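Uroporphyrinogen-III synthetase (Pseudomonas syringae pv. tomato, PDB 3RE1) probably catalyses the cyclisation of the linear tetrapyrrole hydroxymethylbilane to the macrocycle uroporphyrinogen III, with release of water. Local coordinates at residues V144-G149 and V165-L170; A14-L19 and G37-S42. One frame throughout, in Å; residues are numbered along the deposited sequence.

Contact 1 (144-149 with 165-170) and contact 2 (14-19 with 37-42) each join the two parallel strands of a beta-alpha-beta unit, but in different sheets on opposite sides of the chain's centre; their centres lie about 38 Å apart and they do not touch. Contact 1 is the more buried: its first strand runs inside a mixed sheet, and aliphatic side chains line much of both faces. Contact 2 lies at the border of a wholly parallel sheet, where 39-42 is an outermost strand within the chain and three successive serines, 40-42, pair with leucines. An arginine meets an aromatic ring in both, flat in contact 1, steeply tilted and less certain in its detail in contact 2.

Contact 1: residues V144-G149 and V165-L170; sequences VLIMRG and VGVDYL
Tyr169 and Arg148 meet because of their torsions: the tyrosine CG stands anti to its own carbonyl carbon (chi1 -70°), while bends at chi2 and chi3 of the arginine carry its guanidinium back over the ring. The two groups are stacked, their planes 13° apart, and Arg148 CZ sits 3.6 Å from the ring centroid, almost on the ring normal, as a cation-pi pair. Glu154 takes a salt bridge from Arg148 NH2 and also hydrogen-bonds Tyr169 OH, so one carboxylate helps to fix both members of the stack.

On the same face of the sheet, Ile146 lies alongside Tyr169, its CB 3.6 Å from Tyr169 CD1, while Ile146 CD1 reaches Val167 CG1 at 3.3 Å. Val144 CG2 packs 3.4 Å from Val167 CG2; beta-branched side chains suit extended strands and bring their methyl groups together close to the backbone. On the other face Leu170 and Met147 run side by side, Met147 CG touching Leu170 CD2 at 3.4 Å, the flexible thioether continuing past the same methyl. Asp168 shares this face, and its OD2 forms a salt bridge with Arg143.

The backbones pair as parallel strands. Val144 N donates to Gly166 O (2.8 Å) and Ile146 N to Asp168 O, while Val144 O and Ile146 O accept from Asp168 N and Leu170 N; the last bond, Arg148 N to Leu170 O, is weak at 3.3 Å.

Helix 155-162 makes the crossover between the strands and packs through Leu160 and Ala157 against Val144, Val167 and Tyr169. Helix 54-62 covers Leu145 and Leu170 on the other face, and strand 69-72 hydrogen-bonds the far edge of 144-148.

Contact 2: residues A14-L19 and G37-S42; sequences AWRLLL and GIFSSS
Leu17 and Leu19 carry the backbone bonding to the strand 39-42. Ser41 sits between them: its N gives a hydrogen bond to Leu17 O at 3.1 Å, and its O takes one from Leu19 N, also at 3.1 Å. The pairing frays toward the start of the strands, where Leu17 N to Phe39 O is weak at 3.3 Å. A CA-H...O contact from Ser40 CA to Leu17 O (3.2 Å) adds to the ladder.

The charged interaction is a cation-pi pair between Arg16 and Phe39. Chi1 of 174° carries the phenylalanine ring out beside the Arg16 chain, and chi2 near 81° turns a face to it. Arg16 CZ lies 4.0 Å from the ring centroid, with NH1 over that face and the planes 53° apart; the model is too tight here for finer detail to be trusted. Arg16 NH2 also lies close to the like charge of Arg193.

Apolar contacts are sparse. Trp15 CB approaches Ile38 CG2 at 4.0 Å, whereas the indole turns away toward Leu258 and Pro264. Leu19 CD1 lies 3.7 Å from both Ser40 OG and Ser42 OG, and its side chain also meets Ser26 and Leu29 of the crossover helix 23-34. Serine probably suits positions 40 and 42 because it is small enough to fit against that helix, at Ala30 and Ser26.

Polar groups find partners beyond the pair: Ser41 OG bonds Arg188, and Ser42 OG makes a weak bond to Ser26. With 39-42 an outermost strand of the sheet within this chain, cohesion probably rests largely on the backbone bonds, while the hydroxyls of Ser41 and Ser42 tie the strand to its neighbours.

Contact 1: residues V144-G149 and V165-L170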
loop_
_atom_site.group_PDB
_atom_site.type_symbol
_atom_site.label_atom_id
_atom_site.label_comp_id
_atom_site.label_asym_id
_atom_site.label_seq_id
_atom_site.Cartn_x
_atom_site.Cartn_y
_atom_site.Cartn_z
ATOM N N VAL A 144 -21.562 -3.986 -2.277
ATOM C CA VAL A 144 -20.306 -4.608 -1.897
ATOM C C VAL A 144 -19.677 -3.823 -0.770
ATOM O O VAL A 144 -19.842 -2.612 -0.692
ATOM C CB VAL A 144 -19.318 -4.675 -3.049
ATOM C CG1 VAL A 144 -19.922 -5.414 -4.209
ATOM C CG2 VAL A 144 -18.918 -3.263 -3.460
ATOM N N LEU A 145 -18.994 -4.518 0.129
ATOM C CA LEU A 145 -18.378 -3.846 1.270
ATOM C C LEU A 145 -16.905 -3.891 1.048
ATOM O O LEU A 145 -16.368 -4.943 0.686
ATOM C CB LEU A 145 -18.701 -4.556 2.594
ATOM C CG LEU A 145 -18.096 -3.908 3.844
ATOM C CD1 LEU A 145 -18.613 -2.496 4.032
ATOM C CD2 LEU A 145 -18.499 -4.676 5.006
ATOM N N ILE A 146 -16.245 -2.757 1.229
ATOM C CA ILE A 146 -14.799 -2.686 0.975
ATOM C C ILE A 146 -14.128 -2.360 2.289
ATOM O O ILE A 146 -14.434 -1.328 2.942
ATOM C CB ILE A 146 -14.438 -1.593 -0.101
ATOM C CG1 ILE A 146 -14.948 -2.042 -1.466
ATOM C CG2 ILE A 146 -12.943 -1.341 -0.151
ATOM C CD1 ILE A 146 -14.899 -0.981 -2.570
ATOM N N MET A 147 -13.242 -3.252 2.706
ATOM C CA MET A 147 -12.518 -3.038 3.961
ATOM C C MET A 147 -11.137 -2.495 3.621
ATOM O O MET A 147 -10.387 -3.081 2.819
ATOM C CB MET A 147 -12.457 -4.338 4.741
ATOM C CG MET A 147 -13.831 -4.740 5.290
ATOM S SD MET A 147 -13.815 -6.218 6.259
ATOM C CE MET A 147 -15.491 -6.736 6.050
ATOM N N ARG A 148 -10.812 -1.349 4.205
ATOM C CA ARG A 148 -9.549 -0.722 3.918
ATOM C C ARG A 148 -9.142 0.274 4.994
ATOM O O ARG A 148 -9.670 0.250 6.114
ATOM C CB ARG A 148 -9.617 -0.035 2.539
ATOM C CG ARG A 148 -10.972 0.479 2.144
ATOM C CD ARG A 148 -11.227 1.903 2.531
ATOM N NE ARG A 148 -11.246 2.775 1.351
ATOM C CZ ARG A 148 -11.548 4.072 1.383
ATOM N NH1 ARG A 148 -11.862 4.677 2.532
ATOM N NH2 ARG A 148 -11.527 4.773 0.272
ATOM N N GLY A 149 -8.201 1.152 4.622
ATOM C CA GLY A 149 -7.694 2.200 5.494
ATOM C C GLY A 149 -8.659 3.341 5.695
ATOM O O GLY A 149 -9.802 3.289 5.264
ATOM N N VAL A 165 -23.613 -0.850 -8.870
ATOM C CA VAL A 165 -23.394 -1.620 -7.667
ATOM C C VAL A 165 -23.054 -0.668 -6.512
ATOM O O VAL A 165 -22.138 0.147 -6.600
ATOM C CB VAL A 165 -22.254 -2.617 -7.869
ATOM C CG1 VAL A 165 -21.933 -3.330 -6.585
ATOM C CG2 VAL A 165 -22.635 -3.603 -8.918
ATOM N N GLY A 166 -23.819 -0.769 -5.436
ATOM C CA GLY A 166 -23.570 0.065 -4.291
ATOM C C GLY A 166 -22.303 -0.397 -3.595
ATOM O O GLY A 166 -21.973 -1.596 -3.581
ATOM N N VAL A 167 -21.590 0.560 -3.016
ATOM C CA VAL A 167 -20.342 0.287 -2.340
ATOM C C VAL A 167 -20.255 1.113 -1.053
ATOM O O VAL A 167 -20.486 2.343 -1.059
ATOM C CB VAL A 167 -19.180 0.663 -3.208
ATOM C CG1 VAL A 167 -17.865 0.370 -2.470
ATOM C CG2 VAL A 167 -19.251 -0.047 -4.565
ATOM N N ASP A 168 -19.922 0.432 0.045
ATOM C CA ASP A 168 -19.707 1.076 1.343
ATOM C C ASP A 168 -18.312 0.729 1.859
ATOM O O ASP A 168 -17.702 -0.275 1.444
ATOM C CB ASP A 168 -20.753 0.602 2.348
ATOM C CG ASP A 168 -22.126 1.185 2.075
ATOM O OD1 ASP A 168 -22.201 2.416 1.886
ATOM O OD2 ASP A 168 -23.126 0.433 2.054
ATOM N N TYR A 169 -17.803 1.538 2.772
ATOM C CA TYR A 169 -16.461 1.318 3.275
ATOM C C TYR A 169 -16.492 0.978 4.727
ATOM O O TYR A 169 -17.384 1.393 5.451
ATOM C CB TYR A 169 -15.585 2.553 3.092
ATOM C CG TYR A 169 -15.212 2.857 1.642
ATOM C CD1 TYR A 169 -14.553 1.916 0.839
ATOM C CD2 TYR A 169 -15.503 4.105 1.081
ATOM C CE1 TYR A 169 -14.207 2.217 -0.473
ATOM C CE2 TYR A 169 -15.156 4.411 -0.225
ATOM C CZ TYR A 169 -14.506 3.471 -0.990
ATOM O OH TYR A 169 -14.156 3.813 -2.268
ATOM N N LEU A 170 -15.496 0.213 5.149
ATOM C CA LEU A 170 -15.334 -0.156 6.541
ATOM C C LEU A 170 -13.869 0.094 6.847
ATOM O O LEU A 170 -13.028 -0.779 6.645
ATOM C CB LEU A 170 -15.682 -1.627 6.725
ATOM C CG LEU A 170 -15.517 -2.175 8.142
ATOM C CD1 LEU A 170 -16.612 -1.686 9.064
ATOM C CD2 LEU A 170 -15.474 -3.669 8.088
#

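Contact 2: residues A14-L19 and G37-S42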
loop_
_atom_site.group_PDB
_atom_site.type_symbol
_atom_site.label_atom_id
_atom_site.label_comp_id
_atom_site.label_asym_id
_atom_site.label_seq_id
_atom_site.Cartn_x
_atom_site.Cartn_y
_atom_site.Cartn_z
ATOM N N ALA A 14 26.459 -0.214 -6.326
ATOM C CA ALA A 14 26.820 1.190 -6.077
ATOM C C ALA A 14 25.593 2.005 -5.632
ATOM O O ALA A 14 25.672 3.227 -5.540
ATOM C CB ALA A 14 27.458 1.818 -7.331
ATOM N N TRP A 15 24.469 1.319 -5.375
ATOM C CA TRP A 15 23.211 1.948 -4.964
ATOM C C TRP A 15 23.068 1.902 -3.457
ATOM O O TRP A 15 23.104 0.840 -2.853
ATOM C CB TRP A 15 22.003 1.235 -5.591
ATOM C CG TRP A 15 21.897 1.390 -7.084
ATOM C CD1 TRP A 15 22.377 0.536 -8.043
ATOM C CD2 TRP A 15 21.288 2.469 -7.788
ATOM N NE1 TRP A 15 22.112 1.026 -9.302
ATOM C CE2 TRP A 15 21.437 2.210 -9.175
ATOM C CE3 TRP A 15 20.638 3.638 -7.386
ATOM C CZ2 TRP A 15 20.947 3.075 -10.167
ATOM C CZ3 TRP A 15 20.150 4.515 -8.381
ATOM C CH2 TRP A 15 20.305 4.217 -9.756
ATOM N N ARG A 16 22.910 3.071 -2.856
ATOM C CA ARG A 16 22.781 3.193 -1.417
ATOM C C ARG A 16 21.397 3.754 -1.245
ATOM O O ARG A 16 21.233 4.953 -1.079
ATOM C CB ARG A 16 23.822 4.180 -0.858
ATOM C CG ARG A 16 25.267 3.641 -0.658
ATOM C CD ARG A 16 25.478 3.268 0.816
ATOM N NE ARG A 16 26.407 4.140 1.539
ATOM C CZ ARG A 16 26.846 3.893 2.780
ATOM N NH1 ARG A 16 26.456 2.811 3.440
ATOM N NH2 ARG A 16 27.685 4.732 3.375
ATOM N N LEU A 17 20.403 2.879 -1.297
ATOM C CA LEU A 17 19.014 3.292 -1.291
ATOM C C LEU A 17 18.492 3.764 0.042
ATOM O O LEU A 17 18.992 3.373 1.082
ATOM C CB LEU A 17 18.168 2.139 -1.797
ATOM C CG LEU A 17 18.571 1.763 -3.217
ATOM C CD1 LEU A 17 17.738 0.591 -3.640
ATOM C CD2 LEU A 17 18.364 2.950 -4.176
ATOM N N LEU A 18 17.488 4.627 -0.009
ATOM C CA LEU A 18 16.787 5.085 1.176
ATOM C C LEU A 18 15.437 4.394 1.065
ATOM O O LEU A 18 14.903 4.289 -0.033
ATOM C CB LEU A 18 16.563 6.595 1.117
ATOM C CG LEU A 18 16.332 7.350 2.438
ATOM C CD1 LEU A 18 15.395 8.526 2.207
ATOM C CD2 LEU A 18 15.731 6.478 3.468
ATOM N N LEU A 19 14.913 3.895 2.184
ATOM C CA LEU A 19 13.652 3.164 2.214
ATOM C C LEU A 19 12.785 3.928 3.144
ATOM O O LEU A 19 13.230 4.329 4.221
ATOM C CB LEU A 19 13.829 1.749 2.721
ATOM C CG LEU A 19 14.828 0.863 1.967
ATOM C CD1 LEU A 19 14.874 -0.544 2.594
ATOM C CD2 LEU A 19 14.454 0.761 0.549
ATOM N N GLY A 37 23.552 -7.633 -2.161
ATOM C CA GLY A 37 24.720 -6.784 -2.408
ATOM C C GLY A 37 24.404 -5.309 -2.625
ATOM O O GLY A 37 25.078 -4.616 -3.417
ATOM N N ILE A 38 23.375 -4.833 -1.918
ATOM C CA ILE A 38 22.944 -3.437 -1.985
ATOM C C ILE A 38 22.663 -2.909 -0.578
ATOM O O ILE A 38 21.862 -3.483 0.176
ATOM C CB ILE A 38 21.659 -3.269 -2.837
ATOM C CG1 ILE A 38 21.837 -3.876 -4.226
ATOM C CG2 ILE A 38 21.335 -1.796 -3.009
ATOM C CD1 ILE A 38 22.839 -3.263 -5.151
ATOM N N PHE A 39 23.319 -1.810 -0.229
ATOM C CA PHE A 39 23.121 -1.187 1.084
ATOM C C PHE A 39 21.830 -0.397 1.081
ATOM O O PHE A 39 21.317 -0.049 0.029
ATOM C CB PHE A 39 24.301 -0.260 1.413
ATOM C CG PHE A 39 24.118 0.537 2.680
ATOM C CD1 PHE A 39 24.371 -0.037 3.925
ATOM C CD2 PHE A 39 23.686 1.861 2.627
ATOM C CE1 PHE A 39 24.211 0.709 5.107
ATOM C CE2 PHE A 39 23.517 2.619 3.788
ATOM C CZ PHE A 39 23.782 2.042 5.034
ATOM N N SER A 40 21.308 -0.101 2.258
ATOM C CA SER A 40 20.128 0.730 2.370
ATOM C C SER A 40 20.013 1.220 3.795
ATOM O O SER A 40 20.564 0.632 4.704
ATOM C CB SER A 40 18.872 -0.066 1.992
ATOM O OG SER A 40 18.569 -1.038 2.976
ATOM N N SER A 41 19.304 2.309 3.995
ATOM C CA SER A 41 19.032 2.788 5.328
ATOM C C SER A 41 17.538 3.070 5.403
ATOM O O SER A 41 16.950 3.652 4.489
ATOM C CB SER A 41 19.804 4.056 5.601
ATOM O OG SER A 41 19.344 4.646 6.812
ATOM N N SER A 42 16.920 2.667 6.501
ATOM C CA SER A 42 15.508 2.838 6.605
ATOM C C SER A 42 15.112 3.991 7.482
ATOM O O SER A 42 15.546 4.103 8.615
ATOM C CB SER A 42 14.873 1.543 7.086
ATOM O OG SER A 42 15.089 0.523 6.117
#